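Local coordinates for protein putative fimbrium anchoring subunit Fim4B (Bacteroides ovatus, PDB 5CAG) that probably serves as the membrane-bound anchoring subunit of a fimbrium, a lipoprotein of the FimB/Mfa2 family in the bacterial outer membrane, at residues Gly97-Leu102 with Met110-Asp115; Lys146-Val151 with Thr270-Ile275; Leu156-Thr161 with Val285-Thr290; Gly164-Leu169 with Ile187-Lys192; Ile232-Phe237 with Glu246-Val251. All blocks are in the same frame, centred on the assembly; numbering follows the deposited sequence.

Interaction 1 of 5, residues Gly97-Leu102 with Met110-Asp115; sequences GNCNGL and MVWSPD
Asn-98 and Val-111 form a single backbone bridge, their CA atoms 4.1 Å apart, with Trp-112 N donating to Gly-97 O at 3.0 Å on one side of it and Cys-99 N to Met-110 O at 2.8 Å on the other. Met-110 is selenomethionine, and its carbonyl takes a second bond from Asn-98 ND2 at 2.9 Å; the two donors reach the oxygen from opposite faces of its plane, the amide standing well above that plane. Beyond the bridge the Trp-112 indole lies alongside Gly-97-Cys-99. Cys-99 puts its thiol over one face of the six-membered ring, SG 4.1 Å from the centroid and 15° off the normal, a sulfur-aromatic contact, while Leu-102 CD1 reaches Trp-112 CH2 at 4.1 Å. Both segments belong to the long connection between strands 93-96 and 118-127. The backbone of Val-111 also bonds to Tyr-188, and Cys-99, Leu-102 and Met-110 all touch the Tyr-188 side chain, which sets this loop against strand 187-193.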
# COMPACT_ATOMS: atom_id res chain seq x y z
N GLY A 97 -6.26 1.14 -8.56
CA GLY A 97 -7.26 1.60 -9.52
C GLY A 97 -8.64 1.76 -8.91
O GLY A 97 -8.90 1.22 -7.83
N ASN A 98 -9.54 2.50 -9.59
CA ASN A 98 -10.93 2.60 -9.14
C ASN A 98 -11.66 1.31 -9.52
O ASN A 98 -11.33 0.73 -10.56
CB ASN A 98 -11.59 3.82 -9.71
CG ASN A 98 -11.33 5.05 -8.91
OD1 ASN A 98 -10.49 5.87 -9.26
ND2 ASN A 98 -12.08 5.21 -7.83
N CYS A 99 -12.59 0.82 -8.67
CA CYS A 99 -13.32 -0.45 -8.88
C CYS A 99 -14.19 -0.34 -10.10
O CYS A 99 -15.21 0.36 -10.12
CB CYS A 99 -14.14 -0.86 -7.67
SG CYS A 99 -13.21 -0.88 -6.13
N ASN A 100 -13.76 -1.03 -11.14
CA ASN A 100 -14.48 -1.00 -12.38
C ASN A 100 -15.09 -2.34 -12.59
O ASN A 100 -14.58 -3.35 -12.07
CB ASN A 100 -13.55 -0.59 -13.53
CG ASN A 100 -13.03 0.85 -13.48
OD1 ASN A 100 -13.71 1.80 -13.03
ND2 ASN A 100 -11.81 1.05 -13.98
N GLY A 101 -16.22 -2.34 -13.29
CA GLY A 101 -16.92 -3.57 -13.65
C GLY A 101 -17.66 -4.30 -12.56
O GLY A 101 -18.10 -5.44 -12.78
N LEU A 102 -17.84 -3.67 -11.39
CA LEU A 102 -18.64 -4.29 -10.37
C LEU A 102 -20.09 -3.86 -10.58
O LEU A 102 -20.34 -2.73 -11.00
CB LEU A 102 -18.12 -3.91 -9.00
CG LEU A 102 -16.78 -4.47 -8.64
CD1 LEU A 102 -16.44 -4.05 -7.29
CD2 LEU A 102 -16.79 -5.97 -8.68
N MSE A 110 -15.02 4.04 -5.48
CA MSE A 110 -14.09 3.31 -4.62
C MSE A 110 -12.85 2.81 -5.39
O MSE A 110 -12.87 2.72 -6.61
CB MSE A 110 -14.79 2.10 -4.00
CG MSE A 110 -16.05 2.43 -3.27
SE MSE A 110 -16.90 0.80 -2.61
CE MSE A 110 -18.59 1.53 -2.00
N VAL A 111 -11.79 2.45 -4.63
CA VAL A 111 -10.51 1.93 -5.12
C VAL A 111 -10.25 0.52 -4.55
O VAL A 111 -10.75 0.18 -3.48
CB VAL A 111 -9.36 2.90 -4.80
CG1 VAL A 111 -9.59 4.26 -5.46
CG2 VAL A 111 -9.16 3.03 -3.29
N TRP A 112 -9.45 -0.29 -5.24
CA TRP A 112 -9.15 -1.64 -4.80
C TRP A 112 -8.20 -1.65 -3.62
O TRP A 112 -7.43 -0.71 -3.47
CB TRP A 112 -8.51 -2.44 -5.93
CG TRP A 112 -9.32 -2.51 -7.19
CD1 TRP A 112 -9.08 -1.84 -8.35
CD2 TRP A 112 -10.44 -3.37 -7.44
NE1 TRP A 112 -10.01 -2.19 -9.30
CE2 TRP A 112 -10.84 -3.14 -8.78
CE3 TRP A 112 -11.14 -4.32 -6.67
CZ2 TRP A 112 -11.92 -3.82 -9.35
CZ3 TRP A 112 -12.19 -5.01 -7.26
CH2 TRP A 112 -12.57 -4.76 -8.58
N SER A 113 -8.25 -2.72 -2.78
CA SER A 113 -7.33 -2.88 -1.64
C SER A 113 -5.94 -3.20 -2.18
O SER A 113 -5.83 -3.92 -3.18
CB SER A 113 -7.78 -3.98 -0.66
OG SER A 113 -8.94 -4.68 -1.10
N PRO A 114 -4.89 -2.57 -1.62
CA PRO A 114 -3.55 -2.77 -2.16
C PRO A 114 -3.00 -4.14 -1.84
O PRO A 114 -3.17 -4.61 -0.72
CB PRO A 114 -2.74 -1.67 -1.47
CG PRO A 114 -3.44 -1.43 -0.21
CD PRO A 114 -4.88 -1.58 -0.52
N ASP A 115 -2.35 -4.80 -2.82
CA ASP A 115 -1.72 -6.10 -2.58
C ASP A 115 -0.33 -5.85 -1.93
O ASP A 115 -0.06 -4.71 -1.54
CB ASP A 115 -1.68 -7.00 -3.81
CG ASP A 115 -1.09 -6.44 -5.08
OD1 ASP A 115 -1.38 -5.27 -5.40
OD2 ASP A 115 -0.42 -7.21 -5.80

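Interaction 2 of 5, residues Lys146-Val151 with Thr270-Ile275; sequences KYSFAV and TPPPEI. With SO4 (sulfate ion), chain D.
A short parallel strand pairing, made where the proline-rich run Pro-271-Pro-273 meets the edge of strand 134-154, joins Ala-150 to Glu-274. Two backbone bonds define it: Ala-150 N donates to Pro-273 O at 2.9 Å, and Ile-275 N donates to Ala-150 O at 2.8 Å with a nearly straight N-H...O angle of 167°. Both polar backbone atoms of Ala-150 are thereby used by residues flanking Glu-274, as a parallel bridge requires. Lacking an amide hydrogen, Pro-272 and Pro-273 can donate nothing to the strand; apart from the Pro-273 carbonyl they meet it through ring carbons. Pro-273 CD lies 3.4 Å from Ser-148 O, and Pro-272 CB comes to 3.5 Å from Phe-149 O. This weakly bonded late strand, 274-275, runs parallel to 134-154, whose neighbour 197-205 is antiparallel to it. On the side where Leu-233 and Leu-258 pack, the end of Ile-275 crosses the root of the Phe-149 side chain obliquely, CD1 lying 3.6 Å from Phe-149 CB and also touching the near part of the ring. At the other end of the segment the extended Lys-146 carries NZ to O4 of a sulfate ion, a hydrogen bond of 3.0 Å; the ion, probably from the crystallisation liquor, also bonds to Thr-30.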
# COMPACT_ATOMS: atom_id res chain seq x y z
N LYS A 146 -2.51 -5.45 6.91
CA LYS A 146 -3.71 -6.28 6.73
C LYS A 146 -4.68 -6.04 7.90
O LYS A 146 -4.24 -5.93 9.06
CB LYS A 146 -3.40 -7.78 6.67
CG LYS A 146 -2.46 -8.26 5.58
CD LYS A 146 -2.04 -9.70 5.93
CE LYS A 146 -1.01 -10.30 5.01
NZ LYS A 146 -0.31 -11.46 5.64
N TYR A 147 -5.98 -6.00 7.62
CA TYR A 147 -7.04 -5.85 8.61
C TYR A 147 -8.13 -6.89 8.38
O TYR A 147 -8.33 -7.35 7.25
CB TYR A 147 -7.65 -4.46 8.55
CG TYR A 147 -6.70 -3.29 8.68
CD1 TYR A 147 -6.03 -2.78 7.57
CD2 TYR A 147 -6.59 -2.60 9.89
CE1 TYR A 147 -5.20 -1.67 7.68
CE2 TYR A 147 -5.76 -1.48 10.00
CZ TYR A 147 -5.07 -1.02 8.89
OH TYR A 147 -4.24 0.08 9.00
N SER A 148 -8.84 -7.24 9.45
CA SER A 148 -9.97 -8.16 9.42
C SER A 148 -10.92 -7.77 10.54
O SER A 148 -10.48 -7.19 11.53
CB SER A 148 -9.52 -9.62 9.58
OG SER A 148 -9.04 -9.94 10.88
N PHE A 149 -12.21 -8.06 10.39
CA PHE A 149 -13.20 -7.80 11.44
C PHE A 149 -14.40 -8.71 11.26
O PHE A 149 -14.58 -9.34 10.21
CB PHE A 149 -13.64 -6.33 11.46
CG PHE A 149 -14.53 -5.93 10.31
CD1 PHE A 149 -15.92 -6.08 10.40
CD2 PHE A 149 -14.00 -5.43 9.13
CE1 PHE A 149 -16.74 -5.76 9.32
CE2 PHE A 149 -14.84 -5.08 8.07
CZ PHE A 149 -16.20 -5.25 8.17
N ALA A 150 -15.24 -8.73 12.28
CA ALA A 150 -16.50 -9.45 12.27
C ALA A 150 -17.52 -8.63 13.05
O ALA A 150 -17.18 -8.07 14.09
CB ALA A 150 -16.34 -10.84 12.85
N VAL A 151 -18.72 -8.45 12.50
CA VAL A 151 -19.73 -7.69 13.21
C VAL A 151 -21.06 -8.43 13.10
O VAL A 151 -21.38 -9.04 12.07
CB VAL A 151 -19.80 -6.21 12.80
CG1 VAL A 151 -20.16 -6.04 11.35
CG2 VAL A 151 -20.75 -5.43 13.69
N THR A 270 -6.22 -16.75 13.00
CA THR A 270 -7.02 -16.20 14.09
C THR A 270 -8.36 -15.68 13.54
O THR A 270 -8.38 -14.99 12.51
CB THR A 270 -6.21 -15.11 14.85
OG1 THR A 270 -5.02 -15.71 15.37
CG2 THR A 270 -6.99 -14.47 16.01
N PRO A 271 -9.49 -16.01 14.24
CA PRO A 271 -10.80 -15.50 13.82
C PRO A 271 -10.81 -13.97 13.90
O PRO A 271 -10.13 -13.40 14.76
CB PRO A 271 -11.77 -16.13 14.84
CG PRO A 271 -10.95 -16.38 16.02
CD PRO A 271 -9.61 -16.80 15.49
N PRO A 272 -11.52 -13.30 12.98
CA PRO A 272 -11.46 -11.84 12.95
C PRO A 272 -12.06 -11.22 14.20
O PRO A 272 -13.00 -11.76 14.77
CB PRO A 272 -12.24 -11.47 11.70
CG PRO A 272 -12.18 -12.70 10.85
CD PRO A 272 -12.31 -13.81 11.85
N PRO A 273 -11.44 -10.11 14.66
CA PRO A 273 -11.93 -9.43 15.87
C PRO A 273 -13.38 -8.95 15.78
O PRO A 273 -13.75 -8.35 14.76
CB PRO A 273 -11.00 -8.22 15.98
CG PRO A 273 -9.84 -8.51 15.17
CD PRO A 273 -10.30 -9.39 14.07
N GLU A 274 -14.19 -9.19 16.83
CA GLU A 274 -15.57 -8.70 16.80
C GLU A 274 -15.61 -7.19 17.08
O GLU A 274 -14.94 -6.68 17.98
CB GLU A 274 -16.53 -9.48 17.74
CG GLU A 274 -17.95 -8.92 17.81
CD GLU A 274 -19.08 -9.89 18.11
OE1 GLU A 274 -19.23 -10.29 19.28
OE2 GLU A 274 -19.85 -10.20 17.17
N ILE A 275 -16.38 -6.48 16.26
CA ILE A 275 -16.68 -5.08 16.44
C ILE A 275 -18.00 -5.11 17.23
O ILE A 275 -19.07 -5.42 16.69
CB ILE A 275 -16.73 -4.29 15.12
CG1 ILE A 275 -15.36 -4.32 14.42
CG2 ILE A 275 -17.16 -2.86 15.38
CD1 ILE A 275 -15.28 -3.59 13.06
S SO4 D . 3.22 -12.22 3.52
O1 SO4 D . 2.36 -12.42 2.34
O2 SO4 D . 4.22 -13.28 3.59
O3 SO4 D . 3.87 -10.91 3.43
O4 SO4 D . 2.41 -12.29 4.73

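Interaction 3 of 5, residues Leu156-Thr161 with Val285-Thr290; sequences LEYVAT and VDKPET
With CG placed anti to its own carbonyl carbon (chi1 -53°), Tyr-158 swings its ring out to Lys-287, whose CG lies anti to the backbone N (chi1 -174°) and carries the aliphatic chain across that ring. Tyr-158 ends a short 3-10 turn, residues 156-158, in the link between strands 134-154 and 159-167, and the turn is closed by Val-159 N bonding to Leu-156 O at 2.8 Å. The C-terminal tail passes over it without a hydrogen bond between the two segments, and what joins them is mainly carbon contact. One face of the tyrosine receives Lys-287 CA, 3.7 Å from the ring centroid and 16° off the normal, a CH-pi contact; on the opposite face Glu-157 CG stands over the centre, so the ring is sandwiched between aliphatic groups. Val-285 O comes to the ring edge near its plane, and Pro-288 sets CD obliquely against the ring, 3.8 Å from Tyr-158 CD1. Closer to the core, the Val-159 and Val-285 side chains cross at about a right angle. Phe-237 on strand 232-239 touches both valines and Leu-156, while Lys-193 bonds to the carbonyls of Leu-156 and Val-159. The valine pair meets methyl to methyl, Val-159 CG2 lying 3.8 Å from Val-285 CG2.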
# COMPACT_ATOMS: atom_id res chain seq x y z
N LEU A 156 -29.91 -11.17 8.03
CA LEU A 156 -29.08 -11.26 6.84
C LEU A 156 -29.79 -12.11 5.80
O LEU A 156 -29.41 -12.09 4.63
CB LEU A 156 -27.68 -11.80 7.15
CG LEU A 156 -26.77 -10.96 8.04
CD1 LEU A 156 -25.58 -11.74 8.42
CD2 LEU A 156 -26.34 -9.67 7.38
N GLU A 157 -30.86 -12.83 6.20
CA GLU A 157 -31.66 -13.65 5.29
C GLU A 157 -32.24 -12.80 4.16
O GLU A 157 -32.53 -13.31 3.08
CB GLU A 157 -32.80 -14.40 6.03
CG GLU A 157 -33.86 -13.53 6.69
CD GLU A 157 -33.83 -13.52 8.21
OE1 GLU A 157 -32.71 -13.46 8.79
OE2 GLU A 157 -34.92 -13.56 8.82
N TYR A 158 -32.40 -11.49 4.43
CA TYR A 158 -32.92 -10.49 3.51
C TYR A 158 -31.81 -9.88 2.64
O TYR A 158 -32.12 -9.14 1.71
CB TYR A 158 -33.65 -9.39 4.31
CG TYR A 158 -34.71 -9.91 5.25
CD1 TYR A 158 -35.65 -10.85 4.82
CD2 TYR A 158 -34.79 -9.45 6.56
CE1 TYR A 158 -36.63 -11.33 5.69
CE2 TYR A 158 -35.78 -9.91 7.43
CZ TYR A 158 -36.70 -10.85 6.99
OH TYR A 158 -37.67 -11.33 7.84
N VAL A 159 -30.54 -10.21 2.90
CA VAL A 159 -29.44 -9.65 2.14
C VAL A 159 -29.06 -10.56 0.98
O VAL A 159 -28.95 -11.77 1.15
CB VAL A 159 -28.20 -9.33 3.02
CG1 VAL A 159 -27.05 -8.83 2.16
CG2 VAL A 159 -28.52 -8.32 4.11
N ALA A 160 -28.86 -9.95 -0.19
CA ALA A 160 -28.38 -10.62 -1.39
C ALA A 160 -26.88 -10.63 -1.36
O ALA A 160 -26.28 -11.69 -1.49
CB ALA A 160 -28.88 -9.89 -2.64
N THR A 161 -26.27 -9.43 -1.19
CA THR A 161 -24.83 -9.25 -1.10
C THR A 161 -24.49 -8.03 -0.28
O THR A 161 -25.32 -7.11 -0.20
CB THR A 161 -24.17 -9.23 -2.48
OG1 THR A 161 -22.75 -9.32 -2.30
CG2 THR A 161 -24.57 -8.02 -3.32
N VAL A 285 -31.11 -5.55 9.42
CA VAL A 285 -31.62 -5.39 8.06
C VAL A 285 -33.14 -5.59 8.12
O VAL A 285 -33.62 -6.64 8.60
CB VAL A 285 -30.93 -6.31 7.02
CG1 VAL A 285 -31.56 -6.14 5.64
CG2 VAL A 285 -29.44 -6.04 6.96
N ASP A 286 -33.89 -4.58 7.69
CA ASP A 286 -35.35 -4.62 7.73
C ASP A 286 -35.87 -5.39 6.53
O ASP A 286 -35.38 -5.18 5.41
CB ASP A 286 -35.93 -3.21 7.78
CG ASP A 286 -35.42 -2.39 8.95
OD1 ASP A 286 -35.67 -2.80 10.12
OD2 ASP A 286 -34.77 -1.35 8.72
N LYS A 287 -36.82 -6.31 6.77
CA LYS A 287 -37.48 -7.14 5.76
C LYS A 287 -37.90 -6.27 4.58
O LYS A 287 -38.47 -5.20 4.81
CB LYS A 287 -38.69 -7.90 6.35
CG LYS A 287 -39.37 -8.90 5.40
CD LYS A 287 -40.51 -9.70 6.07
CE LYS A 287 -40.54 -11.17 5.68
NZ LYS A 287 -41.51 -11.95 6.50
N PRO A 288 -37.59 -6.67 3.33
CA PRO A 288 -37.98 -5.83 2.19
C PRO A 288 -39.48 -5.62 2.15
O PRO A 288 -40.26 -6.52 2.52
CB PRO A 288 -37.48 -6.62 0.97
CG PRO A 288 -37.23 -7.97 1.45
CD PRO A 288 -36.88 -7.88 2.88
N GLU A 289 -39.89 -4.41 1.73
CA GLU A 289 -41.29 -4.00 1.61
C GLU A 289 -42.04 -4.90 0.63
O GLU A 289 -41.45 -5.56 -0.23
CB GLU A 289 -41.41 -2.54 1.17
CG GLU A 289 -41.18 -1.56 2.31
CD GLU A 289 -41.61 -0.12 2.07
OE1 GLU A 289 -42.65 0.09 1.41
OE2 GLU A 289 -40.93 0.79 2.59
N THR A 290 -43.35 -4.95 0.81
CA THR A 290 -44.20 -5.79 -0.02
C THR A 290 -45.32 -4.94 -0.67
O THR A 290 -45.83 -4.00 -0.03
CB THR A 290 -44.74 -6.96 0.82
OG1 THR A 290 -45.25 -6.47 2.07
CG2 THR A 290 -43.68 -8.05 1.06

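Interaction 4 of 5, residues Gly164-Leu169 with Ile187-Lys192; sequences GSIDGL and IYFEVK
One face of the Phe-189 ring is laid against the backbone of Gly-164, whose carbonyl carbon sits over the ring centre, while Ser-165 N and Ile-166 N approach the ring obliquely. The ring also stacks with Phe-202. Strand residues 164-167 and 187-192 are antiparallel neighbours in a beta-sheet, their axes 4.6 Å apart at closest approach. CG of Phe-189 stands between its backbone N and carbonyl carbon (chi1 54°), which folds the ring back across the adjoining strand. Gly-164 CA makes a CH-pi contact there, 3.8 Å from the ring centroid and 20° off the normal; a glycine presents no side chain to hold the ring off. Gly-164 and Phe-189 form a hydrogen-bonded pair, with Phe-189 N to Gly-164 O at 2.9 Å, as do Ile-166 and Ile-187. Between them lies the non-hydrogen-bonded pair Ser-165 and Tyr-188, on the sheet face away from Phe-189. Ile-166 crosses obliquely by the CE2 corner of the phenyl, its CG2 3.8 Å from Phe-189 CE2.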
# COMPACT_ATOMS: atom_id res chain seq x y z
N GLY A 164 -18.40 -3.78 1.41
CA GLY A 164 -17.70 -2.98 2.40
C GLY A 164 -16.79 -1.93 1.80
O GLY A 164 -16.24 -2.10 0.71
N SER A 165 -16.62 -0.83 2.53
CA SER A 165 -15.73 0.27 2.17
C SER A 165 -15.18 0.86 3.44
O SER A 165 -15.85 0.83 4.48
CB SER A 165 -16.44 1.34 1.34
OG SER A 165 -17.75 1.68 1.79
N ILE A 166 -13.93 1.34 3.39
CA ILE A 166 -13.30 1.94 4.56
C ILE A 166 -12.62 3.24 4.12
O ILE A 166 -11.78 3.28 3.21
CB ILE A 166 -12.38 0.96 5.32
CG1 ILE A 166 -11.80 1.59 6.59
CG2 ILE A 166 -11.29 0.39 4.43
CD1 ILE A 166 -12.00 0.79 7.78
N ASP A 167 -13.09 4.33 4.74
CA ASP A 167 -12.62 5.68 4.51
C ASP A 167 -11.67 6.09 5.59
O ASP A 167 -11.83 5.66 6.73
CB ASP A 167 -13.82 6.63 4.52
CG ASP A 167 -14.36 6.92 3.15
OD1 ASP A 167 -13.58 7.37 2.28
OD2 ASP A 167 -15.59 6.76 2.96
N GLY A 168 -10.70 6.93 5.24
CA GLY A 168 -9.75 7.46 6.21
C GLY A 168 -8.40 6.77 6.30
O GLY A 168 -7.54 7.24 7.04
N LEU A 169 -8.21 5.66 5.58
CA LEU A 169 -6.93 4.96 5.62
C LEU A 169 -6.09 5.36 4.42
O LEU A 169 -6.59 6.03 3.53
CB LEU A 169 -7.09 3.43 5.70
CG LEU A 169 -7.78 2.87 6.93
CD1 LEU A 169 -7.89 1.37 6.84
CD2 LEU A 169 -7.07 3.20 8.16
N ILE A 187 -11.65 2.44 0.24
CA ILE A 187 -11.10 1.16 -0.19
C ILE A 187 -12.24 0.16 -0.15
O ILE A 187 -12.90 0.03 0.88
CB ILE A 187 -9.90 0.70 0.67
CG1 ILE A 187 -8.73 1.68 0.55
CG2 ILE A 187 -9.48 -0.73 0.29
CD1 ILE A 187 -7.68 1.49 1.59
N TYR A 188 -12.50 -0.51 -1.25
CA TYR A 188 -13.55 -1.51 -1.33
C TYR A 188 -13.05 -2.83 -0.86
O TYR A 188 -11.92 -3.21 -1.17
CB TYR A 188 -14.05 -1.63 -2.78
CG TYR A 188 -14.68 -2.96 -3.16
CD1 TYR A 188 -16.04 -3.20 -2.96
CD2 TYR A 188 -13.96 -3.91 -3.86
CE1 TYR A 188 -16.64 -4.38 -3.39
CE2 TYR A 188 -14.55 -5.09 -4.31
CZ TYR A 188 -15.89 -5.33 -4.04
OH TYR A 188 -16.44 -6.51 -4.49
N PHE A 189 -13.94 -3.60 -0.24
CA PHE A 189 -13.66 -4.97 0.15
C PHE A 189 -14.96 -5.77 0.15
O PHE A 189 -16.03 -5.23 0.38
CB PHE A 189 -12.93 -5.06 1.50
CG PHE A 189 -13.60 -4.34 2.63
CD1 PHE A 189 -14.54 -4.98 3.43
CD2 PHE A 189 -13.28 -3.02 2.92
CE1 PHE A 189 -15.14 -4.32 4.50
CE2 PHE A 189 -13.90 -2.34 3.97
CZ PHE A 189 -14.82 -3.00 4.76
N GLU A 190 -14.86 -7.05 -0.17
CA GLU A 190 -16.01 -7.95 -0.13
C GLU A 190 -16.25 -8.33 1.31
O GLU A 190 -15.30 -8.36 2.12
CB GLU A 190 -15.79 -9.20 -0.98
CG GLU A 190 -15.32 -8.90 -2.37
CD GLU A 190 -15.16 -10.09 -3.29
OE1 GLU A 190 -15.30 -11.24 -2.80
OE2 GLU A 190 -14.89 -9.85 -4.49
N VAL A 191 -17.53 -8.65 1.62
CA VAL A 191 -17.98 -9.04 2.97
C VAL A 191 -18.68 -10.40 2.87
O VAL A 191 -19.58 -10.57 2.05
CB VAL A 191 -18.92 -7.97 3.58
CG1 VAL A 191 -19.36 -8.37 4.97
CG2 VAL A 191 -18.27 -6.58 3.58
N LYS A 192 -18.24 -11.35 3.71
CA LYS A 192 -18.77 -12.72 3.80
C LYS A 192 -19.96 -12.69 4.75
O LYS A 192 -19.82 -12.22 5.88
CB LYS A 192 -17.67 -13.71 4.30
CG LYS A 192 -18.10 -15.17 4.33
CD LYS A 192 -17.08 -16.10 4.99
CE LYS A 192 -17.58 -17.53 5.07
NZ LYS A 192 -16.52 -18.48 5.52

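Interaction 5 of 5, residues Ile232-Phe237 with Glu246-Val251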
# COMPACT_ATOMS: atom_id res chain seq x y z
N ILE A 232 -13.92 5.47 8.95
CA ILE A 232 -15.29 4.99 8.86
C ILE A 232 -15.45 3.76 7.96
O ILE A 232 -15.09 3.75 6.78
CB ILE A 232 -16.21 6.15 8.42
CG1 ILE A 232 -16.38 7.16 9.55
CG2 ILE A 232 -17.58 5.65 8.00
CD1 ILE A 232 -15.55 8.33 9.39
N LEU A 233 -16.03 2.72 8.55
CA LEU A 233 -16.38 1.46 7.95
C LEU A 233 -17.82 1.58 7.49
O LEU A 233 -18.66 2.04 8.28
CB LEU A 233 -16.23 0.35 8.98
CG LEU A 233 -15.86 -0.98 8.45
CD1 LEU A 233 -15.23 -1.81 9.53
CD2 LEU A 233 -17.05 -1.69 7.92
N ILE A 234 -18.10 1.23 6.21
CA ILE A 234 -19.44 1.33 5.63
C ILE A 234 -19.83 -0.02 5.10
O ILE A 234 -19.10 -0.60 4.30
CB ILE A 234 -19.63 2.43 4.54
CG1 ILE A 234 -18.97 3.79 4.92
CG2 ILE A 234 -21.12 2.64 4.27
CD1 ILE A 234 -17.45 4.02 4.37
N LEU A 235 -20.96 -0.54 5.55
CA LEU A 235 -21.46 -1.81 5.08
C LEU A 235 -22.70 -1.54 4.23
O LEU A 235 -23.70 -1.01 4.74
CB LEU A 235 -21.77 -2.75 6.26
CG LEU A 235 -20.58 -3.19 7.13
CD1 LEU A 235 -21.06 -4.02 8.31
CD2 LEU A 235 -19.52 -3.96 6.30
N LYS A 236 -22.59 -1.81 2.92
CA LYS A 236 -23.68 -1.56 1.97
C LYS A 236 -24.43 -2.86 1.78
O LYS A 236 -23.91 -3.77 1.14
CB LYS A 236 -23.12 -0.99 0.66
CG LYS A 236 -24.13 -0.32 -0.24
CD LYS A 236 -23.47 0.79 -1.06
CE LYS A 236 -23.89 0.77 -2.50
NZ LYS A 236 -25.11 1.60 -2.79
N PHE A 237 -25.61 -3.01 2.41
CA PHE A 237 -26.37 -4.24 2.27
C PHE A 237 -27.29 -4.12 1.10
O PHE A 237 -28.16 -3.25 1.10
CB PHE A 237 -27.17 -4.58 3.54
CG PHE A 237 -26.35 -4.76 4.79
CD1 PHE A 237 -25.80 -5.99 5.11
CD2 PHE A 237 -26.15 -3.70 5.67
CE1 PHE A 237 -25.02 -6.15 6.26
CE2 PHE A 237 -25.38 -3.85 6.81
CZ PHE A 237 -24.81 -5.08 7.10
N GLU A 246 -27.66 0.87 4.38
CA GLU A 246 -26.26 1.06 4.76
C GLU A 246 -26.08 1.15 6.27
O GLU A 246 -26.97 1.60 7.01
CB GLU A 246 -25.71 2.32 4.10
CG GLU A 246 -24.64 2.06 3.08
CD GLU A 246 -24.34 3.25 2.19
OE1 GLU A 246 -23.85 4.27 2.72
OE2 GLU A 246 -24.62 3.17 0.97
N ALA A 247 -24.90 0.74 6.73
CA ALA A 247 -24.51 0.85 8.13
C ALA A 247 -23.13 1.48 8.16
O ALA A 247 -22.17 0.98 7.57
CB ALA A 247 -24.56 -0.50 8.84
N THR A 248 -23.07 2.65 8.77
CA THR A 248 -21.85 3.44 8.90
C THR A 248 -21.33 3.24 10.34
O THR A 248 -22.09 3.46 11.28
CB THR A 248 -22.19 4.91 8.55
OG1 THR A 248 -23.19 4.97 7.52
CG2 THR A 248 -20.99 5.69 8.13
N ILE A 249 -20.08 2.73 10.51
CA ILE A 249 -19.42 2.49 11.81
C ILE A 249 -18.13 3.28 11.87
O ILE A 249 -17.33 3.21 10.95
CB ILE A 249 -19.13 1.00 12.07
CG1 ILE A 249 -20.40 0.17 12.01
CG2 ILE A 249 -18.39 0.80 13.39
CD1 ILE A 249 -20.14 -1.23 11.57
N ASP A 250 -17.93 4.01 12.98
CA ASP A 250 -16.74 4.80 13.26
C ASP A 250 -15.78 3.91 14.04
O ASP A 250 -16.01 3.62 15.21
CB ASP A 250 -17.12 6.07 14.03
CG ASP A 250 -16.01 7.08 14.22
OD1 ASP A 250 -14.84 6.67 14.31
OD2 ASP A 250 -16.33 8.28 14.38
N VAL A 251 -14.72 3.44 13.35
CA VAL A 251 -13.72 2.56 13.94
C VAL A 251 -12.44 3.31 14.28
O VAL A 251 -11.43 2.66 14.60
CB VAL A 251 -13.41 1.34 13.04
CG1 VAL A 251 -14.61 0.41 12.90
CG2 VAL A 251 -12.89 1.78 11.68
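Leu-233 with Ile-249 and Leu-235 with Ala-247 are the two hydrogen-bonded pairs of this antiparallel ladder. In the first, Ile-249 N meets Leu-233 O at 2.7 Å in an almost linear bond, 178° at the hydrogen; in the second, Leu-235 N reaches Ala-247 O at 2.8 Å. The side chains of these pairs share one face, where Leu-233 CD1 crosses to Val-251 CG1 at 4.1 Å and the edge of the Phe-237 ring meets the methyl of Ala-247, CE2 to CB 4.0 Å. The other face carries the non-hydrogen-bonded pairs and is more mixed. There the Thr-248 methyl CG2, anti to the backbone N, meets Ile-232 CG2, and Glu-246 lies across Ile-234 with OE1 3.5 Å from CG2. Lys-236 crosses the same carboxylate at a slant, meeting it mainly through its methylenes, CD lying 3.3 Å from Glu-246 OE2, while NZ stays 4.1 Å from that oxygen, beyond salt-bridge range. Further out, Phe-149 and Val-151 of strand 134-154 pack on the leucine face, and Ile-283 touches Phe-237, Ala-247 and Ile-249. Strand 159-167 bonds to the other edge of residues 232-237, through Ser-165 to Ile-234 and Asp-167 to Ile-232. The axes of 232-237 and 246-250 approach to 4.6 Å, their N-to-C directions 162° apart, as the two arms of a beta hairpin, strands 232-239 and 244-250.

In the fold
From the N terminus, interaction 1 closes first, a short loop of its own between strands 93-96 and 118-127. Strand 134-154 then opens interaction 2 and the following turn opens interaction 3; because 270-275 returns before 285-290, these two long closures cross. Interactions 4 and 5 follow each other in series, and both are nested inside the loops of interactions 2 and 3. Strand 159-167 lies between the partners of interactions 4 and 5, bonding to 187-193 and to 232-239. Tyr-188 joins interaction 1 to interaction 4, Phe-149 brings interaction 2 against interactions 4 and 5, and Phe-237 links interaction 5 to interaction 3, beside the C-terminal tail.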